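Local coordinates for protein cycloalternan-forming enzyme (Listeria monocytogenes serovar 1/2a, PDB 5F7U) that belongs to glycoside hydrolase family 31 and binds glycans at several sites, combining a TIM barrel with beta domains and a family 6 carbohydrate binding module, at residues A[940-945]-A[1055-1060]; A[122-127]-A[201-206]; A[634-639]-A[661-666]; A[35-40]-A[80-85]. The protein carries 1 engineered substitution. One frame throughout, in Å; residues are numbered along the deposited sequence.

Contacts 1 and 3 are buried and each touches bound glucose, whereas contacts 2 and 4 are partly buried and made by the protein alone. Contact 1 pairs strands beside a magnesium ion in the carbohydrate binding module; contact 3 joins two irregular loops of the TIM barrel around a glycan pocket. Contacts 2 and 4 belong to the all-beta parts nearer the N-terminus: contact 4 is an antiparallel ladder with a charged flank, contact 2 a near-perpendicular meeting of strands with one backbone bond. Contacts 1 and 4 lie on opposite sides of the chain's centre, their own centres about 79 Å apart, and none of the four touches another.

Contact 1 of 4, residues A[940-945]-A[1055-1060]; sequences PYEAEF and NFDHVV. With MG (magnesium ion), chain G; GLC (alpha-D-glucopyranose), chain D; GLC (alpha-D-glucopyranose), chain B.
The magnesium site of the family 6 carbohydrate binding module joins Glu942 and Glu944 to Asp1057 on an antiparallel neighbour. Magnesium lies 2.2 Å from both Glu942 OE1 and Asp1057 OD1; Glu942 OE2 is bonded to Asn916 ND2. Glu944 grips it unevenly with two oxygens, OE1 at 2.2 Å from the magnesium and OE2 at 2.6 Å; a chi1 of 59° and a bend at chi2 turn this carboxylate back to the ion. The carbonyl oxygens of Thr961 and Gly964 complete the shell, while Asp1057 OD2 forms a salt bridge with Arg994. Glu942 OE1 and Glu944 OE1 both come close to Asp1057 O, a crowding of acceptors that the cation probably offsets.

Beside the metal, Tyr941 and Val1059 form a hydrogen-bonded pair, with Tyr941 N 2.8 Å from Val1059 O. Ala943 N meets Asp1057 O from above the carbonyl plane. Two CH-pi contacts flank this ladder: Pro940 CB sits over one face of the His1058 ring, and Ala943 CB over a face of the Phe1056 ring. Asn1055, farther along, holds a glucose through OD1 and ND2.

Strand 1054-1062 also pairs with strands 965-968 and 987-996; opposite Arg994 on the latter, Asp1057 and His1058 make a classic beta bulge. Phe978 of strand 975-981 packs against Tyr941 and Ala943, while Ile980 of that strand reaches Tyr941 and Val1059.

Contact 2 of 4, residues A[122-127]-A[201-206]; sequences QDVTSV and SPYRME
Val124 and Tyr203 cross at a slant, the valine's CG2 branch lying 3.8 Å from Tyr203 CD1 and also close to Tyr203 CB. The tyrosine starts out facing strand 122-127, but with CG roughly opposite the backbone N (chi1 159°) its ring leads away, and its hydroxyl bonds to Glu218. The backbone anchors this side chain at its root: Tyr203 N donates to Gln122 O at 2.9 Å.

Polar groups gather on the Ser201 side of the crossing. The side chain of Gln122 sets out away from 201-206, then bends at chi2 and folds back, so that Gln122 NE2 reaches Asp123 OD1 at 2.8 Å from above the carboxylate plane. The same amide nitrogen passes obliquely by Pro202 CB. Ser201 OG lies 3.3 Å from Asp123 OD1 and equally far from Asp123 OD2, in weak contact with both. Asp123 OD1 also rests near Pro202 CA, beyond a cis peptide bond.

The two short strand segments run nearly at right angles, 85° between their directions, and pair little. Ser201 and Pro202 form the connection between strands 194-200 and 203-209, a tight hairpin whose end is placed against strand 106-129. A hairpin end laid across a neighbouring strand fits the beta-sandwich architecture of the galactose mutarotase-like domain that precedes the barrel in family 31 glycoside hydrolases.

Contact 3 of 4, residues A[634-639]-A[661-666]; sequences GFTGDY and HSEKSD. With GLC (alpha-D-glucopyranose), chain F; GLC (alpha-D-glucopyranose), chain C.
Aromatic and CH-pi contacts centre on Phe635. Its ring and that of His661 lie side by side, planes at 26° but slid apart so that they barely overlap, and touch where Phe635 CD2 comes 3.4 Å from His661 CD2. Glu663 CB sits over one face of the phenyl ring, 3.6 Å from the centroid, so the aliphatic root of the acid covers the phenylalanine while its carboxylate continues beyond.

Hydrogen bonds tie the loops through backbone and side chain. Glu663 N donates to Phe635 O at 2.8 Å, and a water bonded to that same Phe635 O accepts from Lys664 N. Thr636 OG1 donates to Glu663 OE1 in a very short bond (2.5 Å) whose exact length is doubtful. Glu663 OE1 takes a second partner in a salt bridge with Lys664 NZ, 2.8 Å away, while Glu663 OE2 bonds to Tyr275.

Sugar contacts use the far ends of these side chains. His661 NE2 is hydrogen-bonded to O4 of the chain F glucose at 2.9 Å and to its O3 at 3.1 Å. O6 of the chain C glucose donates to Glu663 OE2, and it also lies at the edge of the Phe635 ring. Glu663 OE1 thus ties the loops together, while OE2 faces Tyr275 and the sugar.

Both segments are loops that follow the last two strands of the barrel, 628-631 and 657-660. Their position, at the C-terminal ends of the strands, is where TIM barrels characteristically build their pockets, and Phe635, His661 and Glu663 all line the glycan pocket here.

Contact 4 of 4, residues A[35-40]-A[80-85]; sequences DVILNI and KADLGK
An antiparallel strand pairing, in the N-terminal beta domain of the E-set clan, joins strands 36-43 and 76-84. Leu38 and Ala81 form its regular hydrogen-bonded pair: Leu38 N meets Ala81 O at 2.8 Å and Ala81 N returns to Leu38 O at 2.9 Å. The bond from Leu83 N to Val36 O keeps this register; Val36 N, however, donates to Gly84 O, one residue beyond Leu83.

The face of Leu38 and Ala81 is apolar. Leu38 CD1 touches Leu83 CD1 at 4.0 Å, Ile40 CD1 reaches Ala81 CB, and Val36 CG1 adds to the leucine cluster; Val53 and Thr96 of neighbouring strands pack against this side. On the other face, Lys80 lies alongside Asn39 and bends at chi4, bringing Lys80 NZ to a lone pair of Asn39 OD1 at 2.8 Å. The alkyl part of Lys80 passes Ile37 CG2.

Asp82 OD1 accepts from Gly84 N, an Asx turn that helps fix the carboxylate. Asp35 OD1 lies only 2.5 Å from Asp82 OD1, the two carboxylate planes 75° apart. The acid pair lies near the surface, with Asp82 exposed and Asp35 partly so. Two acid oxygens this close suggest that one of the aspartates probably carries a proton in the crystal, and their ionisation is likely coupled.

Contact 1 of 4, residues A[940-945]-A[1055-1060]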
# COMPACT_ATOMS: atom_id res chain seq x y z
N PRO A 940 -33.86 -12.64 -3.56
CA PRO A 940 -34.73 -12.26 -2.46
C PRO A 940 -34.00 -11.50 -1.35
O PRO A 940 -32.77 -11.65 -1.20
CB PRO A 940 -35.21 -13.61 -1.89
CG PRO A 940 -35.06 -14.57 -3.02
CD PRO A 940 -33.83 -14.10 -3.75
N TYR A 941 -34.75 -10.67 -0.63
CA TYR A 941 -34.34 -10.10 0.64
C TYR A 941 -34.83 -11.05 1.73
O TYR A 941 -36.04 -11.15 1.98
CB TYR A 941 -34.99 -8.72 0.83
CG TYR A 941 -34.44 -7.66 -0.10
CD1 TYR A 941 -34.90 -7.55 -1.43
CD2 TYR A 941 -33.44 -6.78 0.33
CE1 TYR A 941 -34.38 -6.59 -2.29
CE2 TYR A 941 -32.93 -5.81 -0.50
CZ TYR A 941 -33.38 -5.73 -1.82
OH TYR A 941 -32.85 -4.75 -2.64
N GLU A 942 -33.90 -11.76 2.36
CA GLU A 942 -34.27 -12.82 3.31
C GLU A 942 -34.77 -12.22 4.62
O GLU A 942 -34.13 -11.31 5.20
CB GLU A 942 -33.09 -13.77 3.57
CG GLU A 942 -32.66 -14.58 2.35
CD GLU A 942 -33.75 -15.48 1.79
OE1 GLU A 942 -34.71 -15.87 2.53
OE2 GLU A 942 -33.64 -15.83 0.58
N ALA A 943 -35.93 -12.70 5.07
CA ALA A 943 -36.51 -12.21 6.31
C ALA A 943 -35.59 -12.45 7.51
O ALA A 943 -35.51 -11.62 8.42
CB ALA A 943 -37.89 -12.81 6.55
N GLU A 944 -34.86 -13.57 7.48
CA GLU A 944 -33.95 -13.96 8.56
C GLU A 944 -32.73 -13.02 8.67
O GLU A 944 -32.04 -13.01 9.71
CB GLU A 944 -33.52 -15.43 8.40
CG GLU A 944 -32.82 -15.79 7.10
CD GLU A 944 -33.73 -16.32 5.98
OE1 GLU A 944 -34.92 -15.96 5.83
OE2 GLU A 944 -33.22 -17.12 5.18
N PHE A 945 -32.48 -12.23 7.62
CA PHE A 945 -31.42 -11.21 7.63
C PHE A 945 -31.95 -9.81 7.96
O PHE A 945 -31.17 -8.84 8.06
CB PHE A 945 -30.64 -11.16 6.30
CG PHE A 945 -30.02 -12.46 5.87
CD1 PHE A 945 -29.64 -13.45 6.80
CD2 PHE A 945 -29.77 -12.69 4.52
CE1 PHE A 945 -29.06 -14.66 6.37
CE2 PHE A 945 -29.17 -13.87 4.08
CZ PHE A 945 -28.82 -14.86 5.01
N ASN A 1055 -45.05 -18.09 9.05
CA ASN A 1055 -43.60 -18.17 8.89
C ASN A 1055 -43.25 -17.32 7.69
O ASN A 1055 -43.89 -17.44 6.64
CB ASN A 1055 -43.13 -19.62 8.74
CG ASN A 1055 -43.34 -20.41 10.02
OD1 ASN A 1055 -43.32 -19.84 11.12
ND2 ASN A 1055 -43.55 -21.72 9.88
N PHE A 1056 -42.27 -16.45 7.85
CA PHE A 1056 -41.98 -15.40 6.86
C PHE A 1056 -40.61 -15.68 6.23
O PHE A 1056 -39.58 -15.53 6.89
CB PHE A 1056 -42.09 -14.05 7.58
CG PHE A 1056 -41.93 -12.82 6.70
CD1 PHE A 1056 -41.98 -12.86 5.30
CD2 PHE A 1056 -41.77 -11.57 7.32
CE1 PHE A 1056 -41.84 -11.69 4.54
CE2 PHE A 1056 -41.63 -10.40 6.57
CZ PHE A 1056 -41.68 -10.46 5.18
N ASP A 1057 -40.61 -16.12 4.98
CA ASP A 1057 -39.38 -16.55 4.30
C ASP A 1057 -38.52 -15.39 3.77
O ASP A 1057 -37.34 -15.27 4.11
CB ASP A 1057 -39.70 -17.52 3.16
CG ASP A 1057 -38.45 -18.13 2.54
OD1 ASP A 1057 -37.34 -18.07 3.14
OD2 ASP A 1057 -38.59 -18.68 1.43
N HIS A 1058 -39.11 -14.58 2.92
CA HIS A 1058 -38.37 -13.54 2.17
C HIS A 1058 -39.34 -12.61 1.48
O HIS A 1058 -40.53 -12.90 1.40
CB HIS A 1058 -37.41 -14.17 1.13
CG HIS A 1058 -38.07 -14.80 -0.07
ND1 HIS A 1058 -37.66 -16.01 -0.58
CD2 HIS A 1058 -39.05 -14.37 -0.90
CE1 HIS A 1058 -38.36 -16.30 -1.66
NE2 HIS A 1058 -39.22 -15.32 -1.87
N VAL A 1059 -38.80 -11.50 0.97
CA VAL A 1059 -39.50 -10.68 -0.02
C VAL A 1059 -38.68 -10.59 -1.31
O VAL A 1059 -37.44 -10.62 -1.28
CB VAL A 1059 -39.91 -9.27 0.50
CG1 VAL A 1059 -40.83 -9.37 1.72
CG2 VAL A 1059 -38.70 -8.41 0.81
N VAL A 1060 -39.39 -10.49 -2.44
CA VAL A 1060 -38.77 -10.26 -3.75
C VAL A 1060 -39.37 -8.98 -4.31
O VAL A 1060 -40.60 -8.78 -4.24
CB VAL A 1060 -38.96 -11.47 -4.70
CG1 VAL A 1060 -38.62 -11.12 -6.15
CG2 VAL A 1060 -38.08 -12.63 -4.24
MG MG G . -35.53 -17.20 4.08
C1 GLC D . -46.49 -24.20 14.26
C2 GLC D . -45.39 -24.24 13.19
C3 GLC D . -44.43 -23.05 13.33
C4 GLC D . -45.18 -21.72 13.35
C5 GLC D . -46.20 -21.78 14.49
C6 GLC D . -47.02 -20.50 14.63
O1 GLC D . -45.98 -24.57 15.56
O2 GLC D . -44.64 -25.46 13.27
O3 GLC D . -43.47 -23.10 12.27
O4 GLC D . -44.25 -20.64 13.55
O5 GLC D . -47.10 -22.90 14.30
O6 GLC D . -47.89 -20.70 15.75
C1 GLC B . -28.87 -14.51 10.75
C2 GLC B . -29.29 -15.88 10.20
C3 GLC B . -28.09 -16.81 10.03
C4 GLC B . -26.99 -16.18 9.18
C5 GLC B . -26.66 -14.80 9.74
C6 GLC B . -25.65 -14.05 8.89
O2 GLC B . -30.29 -16.47 11.03
O3 GLC B . -28.50 -18.02 9.40
O4 GLC B . -25.81 -17.01 9.19
O5 GLC B . -27.84 -13.99 9.88
O6 GLC B . -25.43 -12.82 9.59

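Contact 2 of 4, residues A[122-127]-A[201-206]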
# COMPACT_ATOMS: atom_id res chain seq x y z
N GLN A 122 8.19 37.64 -6.36
CA GLN A 122 7.32 38.80 -6.19
C GLN A 122 6.26 38.82 -7.30
O GLN A 122 5.16 38.29 -7.09
CB GLN A 122 8.12 40.11 -6.12
CG GLN A 122 7.29 41.40 -6.06
CD GLN A 122 6.26 41.42 -4.95
OE1 GLN A 122 6.56 41.06 -3.80
NE2 GLN A 122 5.04 41.87 -5.27
N ASP A 123 6.60 39.38 -8.46
CA ASP A 123 5.68 39.52 -9.59
C ASP A 123 6.11 38.76 -10.83
O ASP A 123 7.30 38.51 -11.03
CB ASP A 123 5.56 41.01 -10.00
CG ASP A 123 4.99 41.88 -8.89
OD1 ASP A 123 4.33 41.37 -7.98
OD2 ASP A 123 5.22 43.10 -8.94
N VAL A 124 5.14 38.42 -11.68
CA VAL A 124 5.41 38.01 -13.07
C VAL A 124 5.58 39.30 -13.88
O VAL A 124 4.67 40.12 -13.94
CB VAL A 124 4.25 37.17 -13.66
CG1 VAL A 124 4.52 36.81 -15.12
CG2 VAL A 124 4.02 35.92 -12.82
N THR A 125 6.76 39.47 -14.49
CA THR A 125 7.02 40.65 -15.30
C THR A 125 6.76 40.42 -16.78
O THR A 125 6.44 41.35 -17.51
CB THR A 125 8.45 41.20 -15.10
OG1 THR A 125 9.41 40.20 -15.45
CG2 THR A 125 8.67 41.59 -13.66
N SER A 126 6.91 39.17 -17.23
CA SER A 126 6.57 38.80 -18.60
C SER A 126 6.35 37.31 -18.73
O SER A 126 6.84 36.50 -17.93
CB SER A 126 7.62 39.30 -19.61
OG SER A 126 8.84 38.57 -19.51
N VAL A 127 5.59 36.96 -19.77
CA VAL A 127 5.23 35.58 -20.09
C VAL A 127 5.79 35.30 -21.49
O VAL A 127 5.57 36.08 -22.42
CB VAL A 127 3.68 35.41 -20.10
CG1 VAL A 127 3.28 33.99 -20.50
CG2 VAL A 127 3.08 35.77 -18.76
N SER A 201 0.64 40.16 -10.17
CA SER A 201 1.15 41.11 -9.20
C SER A 201 0.26 41.19 -7.96
O SER A 201 -0.74 41.90 -7.98
CB SER A 201 1.33 42.49 -9.86
OG SER A 201 1.89 43.42 -8.94
N PRO A 202 0.60 40.48 -6.88
CA PRO A 202 1.74 39.55 -6.82
C PRO A 202 1.44 38.22 -7.52
O PRO A 202 0.26 37.87 -7.73
CB PRO A 202 1.94 39.34 -5.32
CG PRO A 202 0.59 39.56 -4.74
CD PRO A 202 -0.03 40.65 -5.56
N TYR A 203 2.51 37.51 -7.91
CA TYR A 203 2.38 36.19 -8.51
C TYR A 203 1.57 35.28 -7.59
O TYR A 203 1.86 35.20 -6.41
CB TYR A 203 3.76 35.57 -8.79
CG TYR A 203 3.68 34.06 -8.91
CD1 TYR A 203 3.16 33.47 -10.07
CD2 TYR A 203 4.06 33.24 -7.84
CE1 TYR A 203 3.05 32.08 -10.17
CE2 TYR A 203 3.95 31.84 -7.93
CZ TYR A 203 3.43 31.28 -9.09
OH TYR A 203 3.29 29.91 -9.19
N ARG A 204 0.55 34.63 -8.14
CA ARG A 204 -0.22 33.61 -7.40
C ARG A 204 -0.92 32.71 -8.39
O ARG A 204 -1.67 33.19 -9.26
CB ARG A 204 -1.24 34.27 -6.45
CG ARG A 204 -1.95 33.26 -5.57
CD ARG A 204 -2.90 33.93 -4.59
NE ARG A 204 -3.67 32.86 -3.95
CZ ARG A 204 -4.88 32.48 -4.33
NH1 ARG A 204 -5.54 33.14 -5.29
NH2 ARG A 204 -5.47 31.46 -3.69
N MET A 205 -0.70 31.40 -8.23
CA MET A 205 -1.29 30.39 -9.11
C MET A 205 -2.50 29.72 -8.47
O MET A 205 -2.44 29.33 -7.30
CB MET A 205 -0.25 29.32 -9.44
CG MET A 205 -0.77 28.23 -10.37
SD MET A 205 0.42 26.91 -10.64
CE MET A 205 1.67 27.74 -11.60
N GLU A 206 -3.57 29.58 -9.25
CA GLU A 206 -4.68 28.68 -8.93
C GLU A 206 -4.78 27.62 -10.00
O GLU A 206 -4.77 27.94 -11.20
CB GLU A 206 -6.01 29.43 -8.89
CG GLU A 206 -6.12 30.50 -7.82
CD GLU A 206 -7.44 31.27 -7.84
OE1 GLU A 206 -8.30 31.06 -8.72
OE2 GLU A 206 -7.59 32.15 -6.97

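Contact 3 of 4, residues A[634-639]-A[661-666]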
# COMPACT_ATOMS: atom_id res chain seq x y z
N GLY A 634 1.75 -9.89 13.52
CA GLY A 634 3.01 -9.36 14.12
C GLY A 634 4.07 -10.44 14.19
O GLY A 634 3.75 -11.62 14.33
N PHE A 635 5.35 -10.05 14.08
CA PHE A 635 6.41 -11.07 14.02
C PHE A 635 7.15 -11.25 15.35
O PHE A 635 7.95 -12.18 15.50
CB PHE A 635 7.35 -10.84 12.83
CG PHE A 635 8.57 -9.96 13.10
CD1 PHE A 635 8.49 -8.77 13.87
CD2 PHE A 635 9.80 -10.30 12.53
CE1 PHE A 635 9.64 -7.99 14.09
CE2 PHE A 635 10.94 -9.50 12.73
CZ PHE A 635 10.86 -8.36 13.51
N THR A 636 6.88 -10.36 16.30
CA THR A 636 7.59 -10.39 17.59
C THR A 636 6.69 -9.91 18.72
O THR A 636 5.55 -9.53 18.49
CB THR A 636 8.90 -9.56 17.52
OG1 THR A 636 9.74 -9.93 18.63
CG2 THR A 636 8.65 -8.06 17.48
N GLY A 637 7.21 -9.94 19.95
CA GLY A 637 6.44 -9.67 21.13
C GLY A 637 5.86 -10.97 21.62
O GLY A 637 6.14 -12.04 21.05
N ASP A 638 5.03 -10.89 22.65
CA ASP A 638 4.35 -12.08 23.16
C ASP A 638 3.50 -12.68 22.04
O ASP A 638 2.98 -11.95 21.17
CB ASP A 638 3.50 -11.73 24.38
CG ASP A 638 4.34 -11.38 25.61
OD1 ASP A 638 5.51 -11.82 25.73
OD2 ASP A 638 3.81 -10.66 26.49
N TYR A 639 3.39 -14.01 22.05
CA TYR A 639 2.74 -14.72 20.95
C TYR A 639 1.31 -14.21 20.81
O TYR A 639 0.64 -13.96 21.83
CB TYR A 639 2.76 -16.24 21.20
CG TYR A 639 2.51 -16.98 19.92
CD1 TYR A 639 3.56 -17.22 19.02
CD2 TYR A 639 1.22 -17.36 19.55
CE1 TYR A 639 3.33 -17.84 17.81
CE2 TYR A 639 0.98 -17.99 18.33
CZ TYR A 639 2.04 -18.23 17.47
OH TYR A 639 1.81 -18.84 16.26
N HIS A 661 5.34 -14.59 9.43
CA HIS A 661 6.77 -14.42 9.70
C HIS A 661 6.98 -14.30 11.21
O HIS A 661 6.04 -13.97 11.97
CB HIS A 661 7.30 -13.17 8.95
CG HIS A 661 8.77 -12.92 9.13
ND1 HIS A 661 9.72 -13.91 8.97
CD2 HIS A 661 9.44 -11.79 9.48
CE1 HIS A 661 10.92 -13.40 9.21
NE2 HIS A 661 10.78 -12.11 9.51
N SER A 662 8.20 -14.61 11.66
CA SER A 662 8.55 -14.47 13.06
C SER A 662 10.00 -14.06 13.23
O SER A 662 10.87 -14.47 12.46
CB SER A 662 8.26 -15.76 13.85
OG SER A 662 8.90 -16.88 13.23
N GLU A 663 10.25 -13.29 14.28
CA GLU A 663 11.56 -12.70 14.53
C GLU A 663 12.63 -13.63 15.14
O GLU A 663 13.81 -13.59 14.74
CB GLU A 663 11.37 -11.52 15.48
CG GLU A 663 12.67 -10.79 15.77
CD GLU A 663 12.52 -9.72 16.82
OE1 GLU A 663 12.11 -10.03 17.97
OE2 GLU A 663 12.82 -8.56 16.47
N LYS A 664 12.25 -14.42 16.14
CA LYS A 664 13.27 -15.05 17.01
C LYS A 664 14.08 -16.13 16.30
O LYS A 664 13.54 -16.89 15.48
CB LYS A 664 12.64 -15.59 18.30
CG LYS A 664 11.99 -14.53 19.21
CD LYS A 664 12.99 -13.48 19.68
CE LYS A 664 12.37 -12.58 20.74
NZ LYS A 664 12.62 -11.13 20.46
N SER A 665 15.37 -16.17 16.59
CA SER A 665 16.28 -17.03 15.82
C SER A 665 16.37 -18.47 16.32
O SER A 665 16.62 -19.37 15.53
CB SER A 665 17.68 -16.41 15.75
OG SER A 665 18.23 -16.31 17.06
N ASP A 666 16.19 -18.68 17.64
CA ASP A 666 16.27 -20.05 18.20
C ASP A 666 15.41 -20.15 19.46
O ASP A 666 15.92 -20.44 20.55
CB ASP A 666 17.73 -20.43 18.47
CG ASP A 666 17.91 -21.89 18.85
OD1 ASP A 666 17.08 -22.76 18.48
OD2 ASP A 666 18.92 -22.17 19.52
C1 GLC F . 15.01 -7.37 9.87
C2 GLC F . 13.67 -7.68 9.17
C3 GLC F . 12.97 -8.93 9.72
C4 GLC F . 13.93 -10.13 9.73
C5 GLC F . 15.31 -9.74 10.28
C6 GLC F . 16.35 -10.84 10.16
O2 GLC F . 12.85 -6.51 9.13
O3 GLC F . 11.81 -9.28 8.94
O4 GLC F . 13.38 -11.20 10.52
O5 GLC F . 15.85 -8.53 9.71
O6 GLC F . 17.50 -10.38 10.89
C1 GLC C . 16.97 -4.94 14.31
C2 GLC C . 17.18 -4.47 12.87
C3 GLC C . 16.04 -4.93 11.95
C4 GLC C . 15.91 -6.46 11.98
C5 GLC C . 15.73 -6.89 13.45
C6 GLC C . 15.69 -8.39 13.66
O1 GLC C . 15.89 -4.22 14.92
O2 GLC C . 17.25 -3.04 12.85
O3 GLC C . 16.26 -4.44 10.63
O4 GLC C . 14.76 -6.92 11.23
O5 GLC C . 16.72 -6.36 14.37
O6 GLC C . 14.32 -8.67 13.92
O HOH W 1 9.27 -14.04 17.26
O HOH W 2 9.70 -10.55 21.83

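Contact 4 of 4, residues A[35-40]-A[80-85]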
# COMPACT_ATOMS: atom_id res chain seq x y z
N ASP A 35 22.11 32.36 16.16
CA ASP A 35 23.32 32.12 16.92
C ASP A 35 23.93 30.75 16.58
O ASP A 35 23.23 29.74 16.54
CB ASP A 35 23.03 32.21 18.42
CG ASP A 35 24.26 32.02 19.24
OD1 ASP A 35 25.26 32.72 18.95
OD2 ASP A 35 24.24 31.19 20.18
N VAL A 36 25.24 30.73 16.30
CA VAL A 36 25.93 29.52 15.83
C VAL A 36 26.82 28.99 16.95
O VAL A 36 27.73 29.68 17.42
CB VAL A 36 26.76 29.79 14.56
CG1 VAL A 36 27.47 28.51 14.07
CG2 VAL A 36 25.88 30.37 13.45
N ILE A 37 26.51 27.76 17.37
CA ILE A 37 27.29 27.07 18.41
C ILE A 37 28.05 25.90 17.81
O ILE A 37 27.50 25.12 17.01
CB ILE A 37 26.37 26.54 19.55
CG1 ILE A 37 25.59 27.69 20.21
CG2 ILE A 37 27.17 25.73 20.59
CD1 ILE A 37 26.44 28.71 20.94
N LEU A 38 29.31 25.76 18.22
CA LEU A 38 30.14 24.62 17.84
C LEU A 38 30.40 23.72 19.04
O LEU A 38 30.95 24.16 20.06
CB LEU A 38 31.46 25.07 17.23
CG LEU A 38 31.44 26.17 16.18
CD1 LEU A 38 32.88 26.52 15.83
CD2 LEU A 38 30.68 25.73 14.93
N ASN A 39 29.99 22.47 18.91
CA ASN A 39 30.26 21.46 19.94
C ASN A 39 31.52 20.69 19.60
O ASN A 39 31.62 20.12 18.52
CB ASN A 39 29.05 20.54 20.09
CG ASN A 39 27.83 21.31 20.54
OD1 ASN A 39 27.76 21.72 21.70
ND2 ASN A 39 26.89 21.56 19.62
N ILE A 40 32.47 20.70 20.53
CA ILE A 40 33.82 20.15 20.30
C ILE A 40 34.18 19.19 21.42
O ILE A 40 33.86 19.46 22.58
CB ILE A 40 34.85 21.32 20.27
CG1 ILE A 40 34.44 22.35 19.20
CG2 ILE A 40 36.28 20.81 20.07
CD1 ILE A 40 35.04 23.74 19.44
N LYS A 80 31.63 24.04 24.25
CA LYS A 80 30.81 24.86 23.35
C LYS A 80 31.52 26.15 23.00
O LYS A 80 31.93 26.90 23.90
CB LYS A 80 29.44 25.19 23.97
CG LYS A 80 28.47 24.03 23.96
CD LYS A 80 27.11 24.47 24.48
CE LYS A 80 26.11 23.31 24.44
NZ LYS A 80 25.65 22.95 23.07
N ALA A 81 31.65 26.39 21.70
CA ALA A 81 32.20 27.65 21.19
C ALA A 81 31.07 28.42 20.52
O ALA A 81 30.38 27.87 19.65
CB ALA A 81 33.32 27.38 20.20
N ASP A 82 30.89 29.68 20.93
CA ASP A 82 29.79 30.51 20.42
C ASP A 82 30.33 31.51 19.41
O ASP A 82 31.09 32.40 19.76
CB ASP A 82 29.09 31.24 21.58
CG ASP A 82 27.84 32.00 21.15
OD1 ASP A 82 27.45 31.95 19.97
OD2 ASP A 82 27.23 32.65 22.03
N LEU A 83 29.95 31.35 18.13
CA LEU A 83 30.41 32.24 17.07
C LEU A 83 29.56 33.50 16.92
O LEU A 83 29.94 34.43 16.20
CB LEU A 83 30.47 31.50 15.73
CG LEU A 83 31.45 30.34 15.57
CD1 LEU A 83 31.32 29.75 14.17
CD2 LEU A 83 32.89 30.77 15.82
N GLY A 84 28.43 33.53 17.62
CA GLY A 84 27.46 34.61 17.47
C GLY A 84 26.57 34.42 16.25
O GLY A 84 26.49 33.32 15.68
N LYS A 85 25.89 35.50 15.88
CA LYS A 85 24.93 35.52 14.76
C LYS A 85 25.55 36.18 13.55
O LYS A 85 26.48 36.97 13.68
CB LYS A 85 23.69 36.34 15.10
CG LYS A 85 22.86 35.86 16.26
CD LYS A 85 21.96 37.01 16.69
CE LYS A 85 20.97 36.56 17.75
NZ LYS A 85 20.32 37.75 18.38